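Local coordinates for 3-oxo-tetronate kinase (Cupriavidus necator, PDB 5DMH), which catalyses the ATP-dependent phosphorylation of 3-oxo-tetronate to 3-oxo-tetronate 4-phosphate, at residues G301-W306 with P341-A346; P312-D317 with D329-F334; I316-L321 with H367-C372; R387-G392 with E446-L451. All coordinates share one frame; numbering follows the deposited sequence.

The four contacts show how an alpha/beta nucleotide-binding domain clothes its strands with helices and holds ADP with residues at strand ends and on helix surfaces. Contacts 1 and 2, whose centres lie 11 Å apart, dress neighbouring parallel strands, joined where Leu314 N lies 2.8 Å from Leu343 O. Contact 3 starts from the end of the strand used in contact 2; their centres are again 11 Å apart. Contact 4 meets contact 1 where Trp306 CH2 lies 3.8 Å from Leu448 CD1, but stays about 8 Å from contact 3 at the nearest atoms. ADP touches contact 1 through Ala346, contact 3 through Pro318, Val369 and Glu370, and contact 4 through Gly392.

Contact 1 (G301-W306 with P341-A346); sequences GQVARW and PVLIYA. With ADP (adenosine-5'-diphosphate), chain C.
Trp306 can lay its indole against Leu343 because each of these side chains sets out on the side away from its own backbone nitrogen, with chi1 of -175° in the tryptophan, so that they slide past one another in opposite directions. Leu343 CB sits over one face of the indole, 3.7 Å from the centroid of the five-membered ring, a CH-pi contact displaced toward the rim. Leu343 CD2 extends the same cover to the pyrrole carbons, 3.7 Å from Trp306 CD1. The edge of the indole is used as well: Pro341 O lies near its plane, 3.4 Å from Trp306 CZ2. The indole nitrogen is satisfied elsewhere, by the carbonyl of Pro312, which would help hold the ring in this rotation.

One helical turn earlier, Val303 divides its two methyls between two residues of the strand. Its CG2 meets Leu343 CD2 at 4.0 Å. Its CG1 stands almost squarely over the phenol of Tyr345, 3.9 Å from the ring centroid and only 14° from the ring normal, a second CH-pi contact. Leu343 thus lies between the two rings.

All the touching residues are buried. Just beyond the strand, Ala346 O accepts a hydrogen bond of 3.3 Å from ADP N6, so the strand packed here leads straight to the adenine. The helical segment 301-306, part of helix 297-308, runs at 139° to strand 343-345, which lies between the parallel strands 288-292 and 313-315; Val290 touches both Trp306 and Leu343, and helix 443-451 packs on the indole through Phe444 and Leu448.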
# COMPACT_ATOMS: atom_id res chain seq x y z
N GLY A 301 -3.06 -4.09 -18.61
CA GLY A 301 -2.30 -5.12 -19.26
C GLY A 301 -2.58 -6.51 -18.70
O GLY A 301 -2.60 -7.49 -19.45
N GLN A 302 -2.84 -6.57 -17.40
CA GLN A 302 -3.15 -7.85 -16.73
C GLN A 302 -4.52 -8.39 -17.12
O GLN A 302 -4.68 -9.59 -17.33
CB GLN A 302 -3.03 -7.71 -15.20
CG GLN A 302 -1.56 -7.64 -14.76
CD GLN A 302 -1.29 -6.77 -13.55
OE1 GLN A 302 -2.18 -6.13 -12.98
NE2 GLN A 302 -0.00 -6.70 -13.19
N VAL A 303 -5.48 -7.48 -17.26
CA VAL A 303 -6.82 -7.82 -17.74
C VAL A 303 -6.76 -8.28 -19.20
O VAL A 303 -7.35 -9.30 -19.59
CB VAL A 303 -7.73 -6.59 -17.58
CG1 VAL A 303 -9.01 -6.74 -18.38
CG2 VAL A 303 -8.02 -6.30 -16.09
N ALA A 304 -6.00 -7.57 -20.02
CA ALA A 304 -5.90 -7.93 -21.45
C ALA A 304 -5.28 -9.32 -21.61
O ALA A 304 -5.69 -10.11 -22.47
CB ALA A 304 -5.09 -6.91 -22.17
N ARG A 305 -4.28 -9.62 -20.80
CA ARG A 305 -3.63 -10.93 -20.86
C ARG A 305 -4.64 -12.03 -20.51
O ARG A 305 -4.74 -13.04 -21.20
CB ARG A 305 -2.46 -10.95 -19.90
CG ARG A 305 -1.71 -12.25 -19.83
CD ARG A 305 -1.25 -12.72 -21.20
NE ARG A 305 -0.34 -13.85 -21.07
CZ ARG A 305 -0.10 -14.75 -22.02
NH1 ARG A 305 -0.70 -14.67 -23.21
NH2 ARG A 305 0.75 -15.73 -21.78
N TRP A 306 -5.39 -11.82 -19.44
CA TRP A 306 -6.44 -12.75 -19.02
C TRP A 306 -7.39 -13.04 -20.17
O TRP A 306 -7.68 -14.20 -20.46
CB TRP A 306 -7.17 -12.16 -17.81
CG TRP A 306 -8.21 -13.04 -17.18
CD1 TRP A 306 -9.52 -13.13 -17.54
CD2 TRP A 306 -8.04 -13.92 -16.05
NE1 TRP A 306 -10.17 -14.02 -16.72
CE2 TRP A 306 -9.29 -14.50 -15.78
CE3 TRP A 306 -6.95 -14.27 -15.23
CZ2 TRP A 306 -9.48 -15.43 -14.76
CZ3 TRP A 306 -7.14 -15.19 -14.23
CH2 TRP A 306 -8.40 -15.75 -13.98
N PRO A 341 -11.63 -19.91 -11.86
CA PRO A 341 -11.75 -18.51 -11.45
C PRO A 341 -12.13 -17.62 -12.61
O PRO A 341 -11.71 -17.84 -13.74
CB PRO A 341 -10.33 -18.17 -10.95
CG PRO A 341 -9.78 -19.50 -10.54
CD PRO A 341 -10.32 -20.48 -11.53
N VAL A 342 -12.94 -16.63 -12.29
CA VAL A 342 -13.29 -15.57 -13.20
C VAL A 342 -12.66 -14.26 -12.75
O VAL A 342 -12.27 -14.10 -11.59
CB VAL A 342 -14.82 -15.37 -13.31
CG1 VAL A 342 -15.52 -16.69 -13.62
CG2 VAL A 342 -15.40 -14.69 -12.08
N LEU A 343 -12.60 -13.33 -13.69
CA LEU A 343 -12.17 -11.96 -13.49
C LEU A 343 -13.39 -11.05 -13.57
O LEU A 343 -14.13 -11.09 -14.56
CB LEU A 343 -11.19 -11.57 -14.60
CG LEU A 343 -10.82 -10.08 -14.67
CD1 LEU A 343 -10.06 -9.59 -13.45
CD2 LEU A 343 -10.04 -9.80 -15.93
N ILE A 344 -13.63 -10.29 -12.50
CA ILE A 344 -14.61 -9.22 -12.51
C ILE A 344 -13.83 -7.92 -12.48
O ILE A 344 -13.02 -7.71 -11.56
CB ILE A 344 -15.56 -9.32 -11.31
CG1 ILE A 344 -16.12 -10.74 -11.20
CG2 ILE A 344 -16.66 -8.27 -11.38
CD1 ILE A 344 -17.07 -11.17 -12.32
N TYR A 345 -14.08 -7.03 -13.44
CA TYR A 345 -13.20 -5.87 -13.61
C TYR A 345 -13.92 -4.63 -14.06
O TYR A 345 -14.83 -4.69 -14.86
CB TYR A 345 -12.05 -6.17 -14.60
CG TYR A 345 -12.43 -6.29 -16.07
CD1 TYR A 345 -12.97 -7.46 -16.56
CD2 TYR A 345 -12.25 -5.23 -16.95
CE1 TYR A 345 -13.30 -7.61 -17.90
CE2 TYR A 345 -12.60 -5.35 -18.29
CZ TYR A 345 -13.13 -6.54 -18.75
OH TYR A 345 -13.46 -6.67 -20.07
N ALA A 346 -13.49 -3.49 -13.52
CA ALA A 346 -13.95 -2.19 -13.98
C ALA A 346 -12.83 -1.51 -14.76
O ALA A 346 -13.05 -0.48 -15.39
CB ALA A 346 -14.35 -1.35 -12.80
PB ADP C . -4.61 1.83 -7.71
O1B ADP C . -3.94 0.78 -6.83
O2B ADP C . -4.31 1.58 -9.18
O3B ADP C . -4.36 3.26 -7.26
PA ADP C . -7.29 1.86 -6.53
O1A ADP C . -8.22 0.72 -6.43
O2A ADP C . -6.59 2.42 -5.34
O3A ADP C . -6.20 1.49 -7.69
O5' ADP C . -8.02 3.15 -7.15
C5' ADP C . -8.72 3.09 -8.39
C4' ADP C . -10.00 3.91 -8.26
O4' ADP C . -10.53 4.16 -9.55
C3' ADP C . -11.08 3.18 -7.47
O3' ADP C . -11.85 4.10 -6.68
C2' ADP C . -11.91 2.58 -8.56
O2' ADP C . -13.19 2.19 -8.12
C1' ADP C . -11.87 3.69 -9.58
N9 ADP C . -12.23 3.18 -10.90
C8 ADP C . -11.83 2.01 -11.45
N7 ADP C . -12.38 1.84 -12.66
C5 ADP C . -13.15 2.94 -12.88
C6 ADP C . -14.03 3.38 -13.97
N6 ADP C . -14.13 2.60 -15.06
N1 ADP C . -14.64 4.57 -13.84
C2 ADP C . -14.49 5.35 -12.74
N3 ADP C . -13.72 5.00 -11.68
C4 ADP C . -13.05 3.81 -11.71

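Contact 2 (P312-D317 with D329-F334); sequences PALRID and DAALAF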
# COMPACT_ATOMS: atom_id res chain seq x y z
N PRO A 312 -12.51 -16.68 -18.44
CA PRO A 312 -13.80 -16.02 -18.23
C PRO A 312 -13.70 -14.71 -17.48
O PRO A 312 -12.95 -14.60 -16.50
CB PRO A 312 -14.61 -17.03 -17.40
CG PRO A 312 -13.65 -18.10 -16.94
CD PRO A 312 -12.30 -17.84 -17.56
N ALA A 313 -14.44 -13.71 -17.95
CA ALA A 313 -14.39 -12.37 -17.37
C ALA A 313 -15.71 -11.62 -17.57
O ALA A 313 -16.41 -11.81 -18.57
CB ALA A 313 -13.25 -11.55 -18.00
N LEU A 314 -16.04 -10.78 -16.62
CA LEU A 314 -17.18 -9.89 -16.75
C LEU A 314 -16.78 -8.48 -16.39
O LEU A 314 -16.23 -8.24 -15.33
CB LEU A 314 -18.32 -10.34 -15.85
CG LEU A 314 -19.57 -9.46 -15.92
CD1 LEU A 314 -20.11 -9.44 -17.34
CD2 LEU A 314 -20.62 -9.98 -14.95
N ARG A 315 -17.10 -7.54 -17.27
CA ARG A 315 -16.80 -6.13 -17.03
C ARG A 315 -17.95 -5.39 -16.32
O ARG A 315 -19.13 -5.62 -16.62
CB ARG A 315 -16.49 -5.46 -18.37
CG ARG A 315 -15.95 -4.08 -18.25
CD ARG A 315 -15.56 -3.55 -19.60
NE ARG A 315 -14.88 -2.27 -19.47
CZ ARG A 315 -14.16 -1.70 -20.42
NH1 ARG A 315 -14.03 -2.28 -21.62
NH2 ARG A 315 -13.59 -0.52 -20.19
N ILE A 316 -17.57 -4.56 -15.37
CA ILE A 316 -18.48 -3.71 -14.60
C ILE A 316 -18.56 -2.32 -15.24
O ILE A 316 -17.53 -1.67 -15.40
CB ILE A 316 -17.88 -3.42 -13.19
CG1 ILE A 316 -17.66 -4.71 -12.40
CG2 ILE A 316 -18.76 -2.45 -12.44
CD1 ILE A 316 -18.77 -5.67 -12.53
N ASP A 317 -19.77 -1.88 -15.57
CA ASP A 317 -20.00 -0.54 -16.12
C ASP A 317 -20.48 0.38 -15.01
O ASP A 317 -21.61 0.23 -14.55
CB ASP A 317 -21.07 -0.61 -17.20
CG ASP A 317 -21.38 0.74 -17.83
OD1 ASP A 317 -20.84 1.77 -17.38
OD2 ASP A 317 -22.19 0.75 -18.79
N ASP A 329 -25.09 -8.64 -8.61
CA ASP A 329 -25.80 -9.91 -8.73
C ASP A 329 -25.36 -10.65 -10.00
O ASP A 329 -25.15 -11.86 -9.98
CB ASP A 329 -27.33 -9.70 -8.76
CG ASP A 329 -27.90 -9.21 -7.43
OD1 ASP A 329 -27.20 -9.29 -6.40
OD2 ASP A 329 -29.06 -8.74 -7.43
N ALA A 330 -25.19 -9.91 -11.10
CA ALA A 330 -24.80 -10.52 -12.37
C ALA A 330 -23.40 -11.09 -12.30
O ALA A 330 -23.11 -12.15 -12.87
CB ALA A 330 -24.89 -9.52 -13.50
N ALA A 331 -22.51 -10.37 -11.61
CA ALA A 331 -21.13 -10.83 -11.43
C ALA A 331 -21.07 -12.08 -10.57
O ALA A 331 -20.34 -13.00 -10.88
CB ALA A 331 -20.30 -9.74 -10.84
N LEU A 332 -21.85 -12.11 -9.50
CA LEU A 332 -21.97 -13.28 -8.67
C LEU A 332 -22.48 -14.50 -9.45
O LEU A 332 -21.96 -15.61 -9.31
CB LEU A 332 -22.96 -12.98 -7.54
CG LEU A 332 -22.52 -12.69 -6.11
CD1 LEU A 332 -21.07 -12.95 -5.87
CD2 LEU A 332 -22.90 -11.27 -5.72
N ALA A 333 -23.51 -14.29 -10.25
CA ALA A 333 -24.09 -15.36 -11.06
C ALA A 333 -23.05 -15.85 -12.06
O ALA A 333 -22.97 -17.04 -12.34
CB ALA A 333 -25.35 -14.87 -11.78
N PHE A 334 -22.26 -14.93 -12.59
CA PHE A 334 -21.26 -15.27 -13.59
C PHE A 334 -20.19 -16.17 -12.96
O PHE A 334 -19.87 -17.25 -13.48
CB PHE A 334 -20.64 -13.99 -14.16
CG PHE A 334 -19.65 -14.22 -15.25
CD1 PHE A 334 -20.09 -14.59 -16.52
CD2 PHE A 334 -18.30 -14.07 -15.02
CE1 PHE A 334 -19.19 -14.81 -17.54
CE2 PHE A 334 -17.39 -14.29 -16.06
CZ PHE A 334 -17.84 -14.66 -17.31
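Leu314 and Phe334 are the main partners where helix 327-336 packs on strand 313-315, the outermost strand at this end of the alpha/beta nucleotide-binding domain. Segment 329-334 of the helix and strand 313-315 run almost exactly opposite, at 174°, as expected when a helix returns the chain toward the start of the next parallel strand, here 343-345.

The aromatic interactions centre on Phe334. Its ring is carried to the strand by a trans first torsion (chi1 -177°), and Leu314 CB lies over one face in a CH-pi contact, 4.1 Å from the centroid and offset toward the rim. The edge of the same ring faces the backbone carbonyl carbon of Pro312. Outside the two segments, the ring also meets that of His338, with the planes steeply inclined.

Apolar packing continues on both flanks of this contact. Pro312 CB approaches Phe334 CZ at 4.0 Å, while at the other flank Leu314 sends CD2 to the helix backbone, 3.7 Å from Ala331 CA. The small alanine lets the leucine methyl come this close to the helix itself; Ile344 of the adjoining strand touches both residues.

Among the polar interactions, Pro312 O accepts from Trp306 NE1, and Arg315, on the other side of the strand, forms a salt bridge with Glu352. Within the contact, the carbonyl oxygen of Ala313 merely lies obliquely to the phenyl ring, with Ala313 O 3.4 Å from Phe334 CZ.

Contact 3 (I316-L321 with H367-C372); sequences IDPLAL and HLVEQC. With ADP (adenosine-5'-diphosphate), chain C.
The pyrrolidine of Pro318 and the side chain of Val369 touch each other and lie beneath the same face of the adenine of ADP, Pro318 CG toward the rim at 3.7 Å from N1, the Val369 methyl CG2 more nearly under the six-membered ring. This is helix-to-helix packing in the nucleotide-binding domain: the short helix 318-322 leans on helix 362-382, and the adenine rests across their junction. The two residues meet through Pro318 CG and Val369 CG2, 3.8 Å apart.

Away from the nucleotide, Leu321 fits against the longer helix with both methyls. CD1 is 3.5 Å from Leu368 O, beside the helix backbone, and CD2 lies 3.8 Å from Cys372 SG. The sulfur, trans to the backbone nitrogen (chi1 179°), also faces Ile316 CD1.

The short helix is started by Asp317 as N-cap, its OD1 accepting from Leu319 N at 2.9 Å, with the donor above the carboxylate plane. Glu370 faces the ribose instead. A salt bridge from Lys84 to its OE1 would steady the carboxylate, whose OE2 accepts the hydrogen bond of 2.7 Å from ADP O3'.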
# COMPACT_ATOMS: atom_id res chain seq x y z
N ILE A 316 -17.57 -4.56 -15.37
CA ILE A 316 -18.48 -3.71 -14.60
C ILE A 316 -18.56 -2.32 -15.24
O ILE A 316 -17.53 -1.67 -15.40
CB ILE A 316 -17.88 -3.42 -13.19
CG1 ILE A 316 -17.66 -4.71 -12.40
CG2 ILE A 316 -18.76 -2.45 -12.44
CD1 ILE A 316 -18.77 -5.67 -12.53
N ASP A 317 -19.77 -1.88 -15.57
CA ASP A 317 -20.00 -0.54 -16.12
C ASP A 317 -20.48 0.38 -15.01
O ASP A 317 -21.61 0.23 -14.55
CB ASP A 317 -21.07 -0.61 -17.20
CG ASP A 317 -21.38 0.74 -17.83
OD1 ASP A 317 -20.84 1.77 -17.38
OD2 ASP A 317 -22.19 0.75 -18.79
N PRO A 318 -19.66 1.34 -14.59
CA PRO A 318 -20.06 2.23 -13.49
C PRO A 318 -21.40 2.93 -13.77
O PRO A 318 -22.16 3.24 -12.85
CB PRO A 318 -18.93 3.25 -13.43
CG PRO A 318 -17.74 2.52 -14.00
CD PRO A 318 -18.33 1.70 -15.12
N LEU A 319 -21.70 3.17 -15.03
CA LEU A 319 -22.95 3.86 -15.36
C LEU A 319 -24.15 2.98 -15.07
O LEU A 319 -25.21 3.48 -14.69
CB LEU A 319 -22.95 4.33 -16.81
CG LEU A 319 -21.80 5.25 -17.25
CD1 LEU A 319 -22.02 5.65 -18.71
CD2 LEU A 319 -21.72 6.46 -16.38
N ALA A 320 -24.00 1.67 -15.24
CA ALA A 320 -25.04 0.70 -14.86
C ALA A 320 -25.24 0.64 -13.35
O ALA A 320 -26.38 0.55 -12.86
CB ALA A 320 -24.72 -0.68 -15.40
N LEU A 321 -24.14 0.70 -12.60
CA LEU A 321 -24.21 0.78 -11.14
C LEU A 321 -25.01 2.00 -10.68
O LEU A 321 -25.89 1.88 -9.83
CB LEU A 321 -22.79 0.82 -10.52
CG LEU A 321 -21.97 -0.46 -10.67
CD1 LEU A 321 -20.54 -0.27 -10.19
CD2 LEU A 321 -22.61 -1.66 -9.97
N HIS A 367 -16.40 5.09 -5.72
CA HIS A 367 -17.04 4.35 -4.63
C HIS A 367 -18.08 3.32 -5.12
O HIS A 367 -18.15 2.22 -4.56
CB HIS A 367 -17.61 5.29 -3.57
CG HIS A 367 -16.56 5.91 -2.70
ND1 HIS A 367 -16.82 6.92 -1.80
CD2 HIS A 367 -15.23 5.67 -2.61
CE1 HIS A 367 -15.70 7.27 -1.19
NE2 HIS A 367 -14.72 6.52 -1.66
N LEU A 368 -18.84 3.63 -6.17
CA LEU A 368 -19.76 2.62 -6.73
C LEU A 368 -18.99 1.38 -7.16
O LEU A 368 -19.39 0.24 -6.88
CB LEU A 368 -20.53 3.18 -7.92
CG LEU A 368 -21.63 4.16 -7.58
CD1 LEU A 368 -22.07 5.02 -8.78
CD2 LEU A 368 -22.84 3.41 -6.97
N VAL A 369 -17.87 1.57 -7.83
CA VAL A 369 -17.08 0.44 -8.29
C VAL A 369 -16.50 -0.37 -7.13
O VAL A 369 -16.56 -1.59 -7.14
CB VAL A 369 -15.97 0.87 -9.26
CG1 VAL A 369 -15.00 -0.32 -9.54
CG2 VAL A 369 -16.58 1.46 -10.55
N GLU A 370 -15.91 0.32 -6.15
CA GLU A 370 -15.37 -0.32 -4.97
C GLU A 370 -16.45 -1.14 -4.27
O GLU A 370 -16.20 -2.28 -3.90
CB GLU A 370 -14.79 0.74 -3.99
CG GLU A 370 -13.51 1.41 -4.48
CD GLU A 370 -13.03 2.53 -3.58
OE1 GLU A 370 -13.41 2.53 -2.39
OE2 GLU A 370 -12.31 3.43 -4.09
N GLN A 371 -17.62 -0.54 -4.10
CA GLN A 371 -18.73 -1.19 -3.38
C GLN A 371 -19.19 -2.45 -4.10
O GLN A 371 -19.55 -3.45 -3.47
CB GLN A 371 -19.91 -0.22 -3.27
CG GLN A 371 -19.71 0.88 -2.24
CD GLN A 371 -20.85 1.90 -2.26
OE1 GLN A 371 -21.99 1.59 -2.64
NE2 GLN A 371 -20.54 3.14 -1.86
N CYS A 372 -19.21 -2.38 -5.43
CA CYS A 372 -19.65 -3.50 -6.26
C CYS A 372 -18.71 -4.69 -6.10
O CYS A 372 -19.13 -5.82 -5.82
CB CYS A 372 -19.73 -3.07 -7.72
SG CYS A 372 -20.24 -4.37 -8.84
PB ADP C . -4.61 1.83 -7.71
O1B ADP C . -3.94 0.78 -6.83
O2B ADP C . -4.31 1.58 -9.18
O3B ADP C . -4.36 3.26 -7.26
PA ADP C . -7.29 1.86 -6.53
O1A ADP C . -8.22 0.72 -6.43
O2A ADP C . -6.59 2.42 -5.34
O3A ADP C . -6.20 1.49 -7.69
O5' ADP C . -8.02 3.15 -7.15
C5' ADP C . -8.72 3.09 -8.39
C4' ADP C . -10.00 3.91 -8.26
O4' ADP C . -10.53 4.16 -9.55
C3' ADP C . -11.08 3.18 -7.47
O3' ADP C . -11.85 4.10 -6.68
C2' ADP C . -11.91 2.58 -8.56
O2' ADP C . -13.19 2.19 -8.12
C1' ADP C . -11.87 3.69 -9.58
N9 ADP C . -12.23 3.18 -10.90
C8 ADP C . -11.83 2.01 -11.45
N7 ADP C . -12.38 1.84 -12.66
C5 ADP C . -13.15 2.94 -12.88
C6 ADP C . -14.03 3.38 -13.97
N6 ADP C . -14.13 2.60 -15.06
N1 ADP C . -14.64 4.57 -13.84
C2 ADP C . -14.49 5.35 -12.74
N3 ADP C . -13.72 5.00 -11.68
C4 ADP C . -13.05 3.81 -11.71

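Contact 4 (R387-G392 with E446-L451); sequences RFVVAG and EALRQL. With ADP (adenosine-5'-diphosphate), chain C.
Val389 is the apolar centre, its CG2 methyl set among three residues of helix 443-451. It lies 3.8 Å from Ala447 CB, 3.9 Å from Leu448 CD2 and 4.0 Å from Leu451 CD1, so one methyl touches two successive turns of the helix. Farther out, Leu451 CD1 also covers the backbone of the strand, 3.8 Å from Phe388 O, while Val290 of the adjoining strand touches both Val389 and Leu448.

Toward the start of the strand the contact becomes polar at Arg387. Its aliphatic part passes obliquely over Leu451, CD lying 4.1 Å from Leu451 CB, and a bend at chi3 (-70°) then turns the guanidinium to the helix. Leu448 CD2 lies over one face of the guanidinium. NH2 donates to Leu448 O at 2.9 Å; the oxygen lies in the guanidinium plane, but the N-H...O angle is only 143° and the donor stands 56° out of the carbonyl plane, so the bond is bent.

Just past the strand, Gly392, N-cap of helix 393-403, has its CA 3.3 Å from ADP O1B; lacking a side chain, it leaves the phosphates room.

All three nitrogens of the buried guanidinium are hydrogen-bonded, two of them to the carbonyls of Leu448 and Gly286. The partial negative charge of the helix end, where Leu448 lies, would probably complement the guanidinium, while the bond ties helix to strand.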
# COMPACT_ATOMS: atom_id res chain seq x y z
N ARG A 387 -9.80 -18.15 -2.34
CA ARG A 387 -8.64 -17.40 -2.89
C ARG A 387 -9.12 -16.14 -3.59
O ARG A 387 -9.97 -16.21 -4.48
CB ARG A 387 -7.82 -18.26 -3.88
CG ARG A 387 -7.22 -19.55 -3.29
CD ARG A 387 -6.52 -20.39 -4.36
NE ARG A 387 -7.49 -20.96 -5.28
CZ ARG A 387 -7.35 -21.10 -6.60
NH1 ARG A 387 -8.34 -21.64 -7.30
NH2 ARG A 387 -6.25 -20.71 -7.22
N PHE A 388 -8.57 -15.01 -3.18
CA PHE A 388 -8.94 -13.71 -3.72
C PHE A 388 -7.73 -12.94 -4.17
O PHE A 388 -6.85 -12.61 -3.34
CB PHE A 388 -9.66 -12.90 -2.63
CG PHE A 388 -10.90 -13.54 -2.10
CD1 PHE A 388 -10.82 -14.58 -1.18
CD2 PHE A 388 -12.16 -13.08 -2.48
CE1 PHE A 388 -11.98 -15.15 -0.67
CE2 PHE A 388 -13.30 -13.66 -1.97
CZ PHE A 388 -13.21 -14.69 -1.08
N VAL A 389 -7.68 -12.61 -5.46
CA VAL A 389 -6.69 -11.70 -6.03
C VAL A 389 -7.38 -10.38 -6.34
O VAL A 389 -8.34 -10.35 -7.09
CB VAL A 389 -6.09 -12.27 -7.34
CG1 VAL A 389 -5.09 -11.30 -7.94
CG2 VAL A 389 -5.45 -13.63 -7.07
N VAL A 390 -6.91 -9.31 -5.72
CA VAL A 390 -7.51 -8.00 -5.83
C VAL A 390 -6.50 -7.01 -6.39
O VAL A 390 -5.41 -6.86 -5.85
CB VAL A 390 -8.02 -7.49 -4.47
CG1 VAL A 390 -8.83 -6.21 -4.66
CG2 VAL A 390 -8.84 -8.55 -3.72
N ALA A 391 -6.88 -6.32 -7.45
CA ALA A 391 -6.03 -5.33 -8.09
C ALA A 391 -6.50 -3.95 -7.71
O ALA A 391 -7.64 -3.58 -8.02
CB ALA A 391 -6.05 -5.51 -9.61
N GLY A 392 -5.65 -3.19 -7.01
CA GLY A 392 -5.99 -1.84 -6.62
C GLY A 392 -5.96 -1.64 -5.10
O GLY A 392 -6.45 -2.46 -4.33
N GLU A 446 -0.30 -15.96 -12.01
CA GLU A 446 0.79 -16.19 -11.06
C GLU A 446 0.29 -16.15 -9.62
O GLU A 446 0.62 -17.04 -8.82
CB GLU A 446 1.89 -15.16 -11.27
CG GLU A 446 2.67 -15.36 -12.55
CD GLU A 446 3.61 -14.21 -12.86
OE1 GLU A 446 3.17 -13.04 -12.86
OE2 GLU A 446 4.80 -14.47 -13.07
N ALA A 447 -0.52 -15.15 -9.31
CA ALA A 447 -1.06 -14.98 -7.95
C ALA A 447 -2.01 -16.11 -7.56
O ALA A 447 -1.86 -16.73 -6.49
CB ALA A 447 -1.75 -13.63 -7.86
N LEU A 448 -2.95 -16.43 -8.45
CA LEU A 448 -3.93 -17.47 -8.16
C LEU A 448 -3.21 -18.78 -7.83
O LEU A 448 -3.59 -19.48 -6.89
CB LEU A 448 -4.86 -17.69 -9.36
CG LEU A 448 -6.00 -16.69 -9.44
CD1 LEU A 448 -6.63 -16.82 -10.79
CD2 LEU A 448 -7.03 -16.96 -8.32
N ARG A 449 -2.20 -19.11 -8.62
CA ARG A 449 -1.43 -20.34 -8.41
C ARG A 449 -0.61 -20.33 -7.13
O ARG A 449 -0.51 -21.35 -6.45
CB ARG A 449 -0.49 -20.61 -9.60
CG ARG A 449 -1.21 -21.07 -10.85
CD ARG A 449 -0.26 -21.27 -12.02
NE ARG A 449 -0.95 -21.79 -13.19
CZ ARG A 449 -1.30 -23.07 -13.35
NH1 ARG A 449 -1.01 -23.98 -12.42
NH2 ARG A 449 -1.93 -23.45 -14.45
N GLN A 450 0.01 -19.21 -6.80
CA GLN A 450 0.80 -19.17 -5.59
C GLN A 450 -0.10 -19.24 -4.34
O GLN A 450 0.30 -19.81 -3.33
CB GLN A 450 1.68 -17.92 -5.55
CG GLN A 450 2.78 -18.09 -4.54
CD GLN A 450 3.81 -17.00 -4.61
OE1 GLN A 450 4.29 -16.64 -5.69
NE2 GLN A 450 4.15 -16.45 -3.45
N LEU A 451 -1.31 -18.68 -4.42
CA LEU A 451 -2.25 -18.71 -3.30
C LEU A 451 -2.69 -20.15 -2.98
O LEU A 451 -2.93 -20.50 -1.82
CB LEU A 451 -3.46 -17.81 -3.60
CG LEU A 451 -3.28 -16.30 -3.63
CD1 LEU A 451 -4.65 -15.63 -3.74
CD2 LEU A 451 -2.54 -15.78 -2.40
PB ADP C . -4.61 1.83 -7.71
O1B ADP C . -3.94 0.78 -6.83
O2B ADP C . -4.31 1.58 -9.18
O3B ADP C . -4.36 3.26 -7.26
PA ADP C . -7.29 1.86 -6.53
O1A ADP C . -8.22 0.72 -6.43
O2A ADP C . -6.59 2.42 -5.34
O3A ADP C . -6.20 1.49 -7.69
O5' ADP C . -8.02 3.15 -7.15
C5' ADP C . -8.72 3.09 -8.39
C4' ADP C . -10.00 3.91 -8.26
O4' ADP C . -10.53 4.16 -9.55
C3' ADP C . -11.08 3.18 -7.47
O3' ADP C . -11.85 4.10 -6.68
C2' ADP C . -11.91 2.58 -8.56
O2' ADP C . -13.19 2.19 -8.12
C1' ADP C . -11.87 3.69 -9.58
N9 ADP C . -12.23 3.18 -10.90
C8 ADP C . -11.83 2.01 -11.45
N7 ADP C . -12.38 1.84 -12.66
C5 ADP C . -13.15 2.94 -12.88
C6 ADP C . -14.03 3.38 -13.97
N6 ADP C . -14.13 2.60 -15.06
N1 ADP C . -14.64 4.57 -13.84
C2 ADP C . -14.49 5.35 -12.74
N3 ADP C . -13.72 5.00 -11.68
C4 ADP C . -13.05 3.81 -11.71